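Beta-ketoacyl-[acyl-carrier-protein] synthase FabY (Pseudomonas aeruginosa, PDB 4CW4) catalyses the condensation of acetyl-CoA with malonyl-acyl carrier protein into acetoacetyl-acyl carrier protein, the primer that starts fatty acid biosynthesis. Local coordinates at residues Ser352-Glu357 with Gly440-Ala445. Sequence-based numbering, arbitrary orientation.
Sequences SRPFGE and GSSTPA
Ser442 OG receives the backbone N-H of Arg353 over 2.7 Å in a fairly straight bond (159° at the hydrogen). In the thiolase-fold ketosynthase domain this joins the type II beta turn Arg353-Gly356 to the loop that follows His439, a predicted catalytic histidine, and leads into helix 444-461. The Ser442 hydroxyl reaches across because it lies anti to its own backbone N (chi1 -163°). The turn itself is closed by the bond from Gly356 N to Arg353 O. A water donates to both Ser352 OG and Ser441 O, bridging the two loops a second time; the same Ser352 hydroxyl is also hydrogen-bonded to Lys472 O. Pro354 lays the CB-CG side of its ring against the Gly440 carbonyl, with CG 3.3 Å from Gly440 O. Gly440, at a positive phi of 47°, a conformation that favours glycine, brings its carbonyl against this ring. Beyond the proline, the Phe355 ring lies near Arg447 and Glu450 of helix 444-461, and Glu450 in turn accepts the Gly440 N-H. On the loop side that ring meets the glycine obliquely, its CE2 lying 4.0 Å from Gly440 CA.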
ATOM      1  N   SER A 352      12.546 -18.435  16.689  1.00  9.97           N
ATOM      2  CA  SER A 352      11.937 -17.191  17.147  1.00  9.87           C
ATOM      3  C   SER A 352      11.818 -17.182  18.672  1.00  8.97           C
ATOM      4  O   SER A 352      11.022 -17.928  19.260  1.00  9.88           O
ATOM      5  CB  SER A 352      10.582 -17.000  16.487  1.00  9.68           C
ATOM      6  OG  SER A 352      10.089 -15.698  16.754  1.00 10.00           O
ATOM      7  N   ARG A 353      12.638 -16.327  19.283  1.00  9.30           N
ATOM      8  CA  ARG A 353      12.873 -16.281  20.729  1.00 10.06           C
ATOM      9  C   ARG A 353      12.673 -14.861  21.284  1.00  9.75           C
ATOM     10  O   ARG A 353      13.632 -14.220  21.722  1.00 10.20           O
ATOM     11  CB  ARG A 353      14.322 -16.732  21.003  1.00 10.62           C
ATOM     12  CG  ARG A 353      14.555 -18.215  20.771  1.00 10.98           C
ATOM     13  CD  ARG A 353      16.043 -18.501  20.503  1.00 12.44           C
ATOM     14  NE  ARG A 353      16.393 -19.915  20.368  1.00 13.08           N
ATOM     15  CZ  ARG A 353      16.898 -20.678  21.336  1.00 14.09           C
ATOM     16  NH1 ARG A 353      17.081 -20.190  22.564  1.00 14.78           N
ATOM     17  NH2 ARG A 353      17.218 -21.943  21.075  1.00 15.31           N
ATOM     18  N   PRO A 354      11.456 -14.315  21.159  1.00  9.70           N
ATOM     19  CA  PRO A 354      11.198 -12.960  21.679  1.00  9.94           C
ATOM     20  C   PRO A 354      11.661 -12.807  23.131  1.00 10.00           C
ATOM     21  O   PRO A 354      11.362 -13.655  23.950  1.00 10.07           O
ATOM     22  CB  PRO A 354       9.671 -12.833  21.582  1.00  9.64           C
ATOM     23  CG  PRO A 354       9.256 -13.841  20.560  1.00 10.70           C
ATOM     24  CD  PRO A 354      10.229 -14.988  20.724  1.00 10.19           C
ATOM     25  N   PHE A 355      12.394 -11.733  23.407  1.00 10.37           N
ATOM     26  CA  PHE A 355      12.862 -11.379  24.749  1.00 10.21           C
ATOM     27  C   PHE A 355      13.896 -12.324  25.354  1.00 11.50           C
ATOM     28  O   PHE A 355      14.329 -12.096  26.472  1.00 11.56           O
ATOM     29  CB  PHE A 355      11.682 -11.133  25.695  1.00 10.08           C
ATOM     30  CG  PHE A 355      10.802 -10.009  25.222  1.00 10.19           C
ATOM     31  CD1 PHE A 355      11.244  -8.697  25.260  1.00 11.13           C
ATOM     32  CD2 PHE A 355       9.573 -10.278  24.675  1.00 11.06           C
ATOM     33  CE1 PHE A 355      10.465  -7.679  24.754  1.00 10.88           C
ATOM     34  CE2 PHE A 355       8.775  -9.265  24.189  1.00 11.71           C
ATOM     35  CZ  PHE A 355       9.215  -7.957  24.238  1.00 11.34           C
ATOM     36  N   GLY A 356      14.321 -13.340  24.595  1.00 10.81           N
ATOM     37  CA  GLY A 356      15.402 -14.204  25.010  1.00 11.24           C
ATOM     38  C   GLY A 356      16.687 -13.870  24.295  1.00 12.11           C
ATOM     39  O   GLY A 356      16.728 -12.930  23.520  1.00 12.64           O
ATOM     40  N   GLU A 357      17.743 -14.625  24.577  1.00 12.83           N
ATOM     41  CA  GLU A 357      18.889 -14.638  23.670  1.00 14.00           C
ATOM     42  C   GLU A 357      18.335 -14.907  22.265  1.00 12.94           C
ATOM     43  O   GLU A 357      17.574 -15.853  22.054  1.00 13.09           O
ATOM     44  CB  GLU A 357      19.918 -15.690  24.072  1.00 16.74           C
ATOM     45  CG  GLU A 357      20.503 -15.485  25.463  1.00 21.39           C
ATOM     46  CD  GLU A 357      21.280 -14.192  25.590  1.00 25.70           C
ATOM     47  OE1 GLU A 357      21.961 -13.808  24.617  1.00 26.67           O
ATOM     48  OE2 GLU A 357      21.197 -13.552  26.665  1.00 29.35           O
ATOM     49  N   GLY A 440       7.617  -8.116  19.924  1.00  8.90           N
ATOM     50  CA  GLY A 440       8.364  -9.339  20.205  1.00  7.79           C
ATOM     51  C   GLY A 440       8.879 -10.036  18.964  1.00  9.79           C
ATOM     52  O   GLY A 440       8.541 -11.187  18.719  1.00  9.97           O
ATOM     53  N   SER A 441       9.714  -9.347  18.202  1.00  9.54           N
ATOM     54  CA  SER A 441      10.120  -9.828  16.885  1.00  9.00           C
ATOM     55  C   SER A 441      11.317 -10.770  16.924  1.00  9.02           C
ATOM     56  O   SER A 441      11.664 -11.332  15.896  1.00 10.10           O
ATOM     57  CB  SER A 441      10.445  -8.632  15.987  1.00 10.83           C
ATOM     58  OG  SER A 441      11.332  -7.764  16.654  1.00 12.19           O
ATOM     59  N   SER A 442      11.923 -10.951  18.096  1.00  9.69           N
ATOM     60  CA  SER A 442      13.087 -11.829  18.289  1.00  9.41           C
ATOM     61  C   SER A 442      14.383 -11.218  17.768  1.00  9.87           C
ATOM     62  O   SER A 442      15.190 -11.913  17.150  1.00 10.44           O
ATOM     63  CB  SER A 442      12.882 -13.220  17.680  1.00  9.50           C
ATOM     64  OG  SER A 442      13.816 -14.163  18.203  1.00 10.16           O
ATOM     65  N   THR A 443      14.608  -9.946  18.074  1.00 11.59           N
ATOM     66  CA  THR A 443      15.878  -9.311  17.741  1.00 12.18           C
ATOM     67  C   THR A 443      16.514  -8.677  18.967  1.00 12.30           C
ATOM     68  O   THR A 443      15.819  -8.277  19.904  1.00 12.61           O
ATOM     69  CB  THR A 443      15.725  -8.240  16.636  1.00 14.26           C
ATOM     70  OG1 THR A 443      15.282  -7.017  17.227  1.00 13.44           O
ATOM     71  CG2 THR A 443      14.714  -8.686  15.562  1.00 14.49           C
ATOM     72  N   PRO A 444      17.855  -8.574  18.970  1.00 12.32           N
ATOM     73  CA  PRO A 444      18.517  -7.942  20.115  1.00 13.26           C
ATOM     74  C   PRO A 444      18.088  -6.493  20.324  1.00 13.44           C
ATOM     75  O   PRO A 444      17.944  -6.047  21.462  1.00 14.22           O
ATOM     76  CB  PRO A 444      20.002  -8.036  19.743  1.00 14.97           C
ATOM     77  CG  PRO A 444      20.083  -9.278  18.935  1.00 15.85           C
ATOM     78  CD  PRO A 444      18.818  -9.295  18.125  1.00 14.26           C
ATOM     79  N   ALA A 445      17.885  -5.764  19.234  1.00 13.73           N
ATOM     80  CA  ALA A 445      17.399  -4.393  19.342  1.00 13.28           C
ATOM     81  C   ALA A 445      15.984  -4.346  19.901  1.00 12.26           C
ATOM     82  O   ALA A 445      15.682  -3.503  20.750  1.00 12.20           O
ATOM     83  CB  ALA A 445      17.435  -3.687  17.990  1.00 14.56           C
TER
HETATM   84  O   HOH W   1      10.325 -13.630  14.718  1.00 10.39           O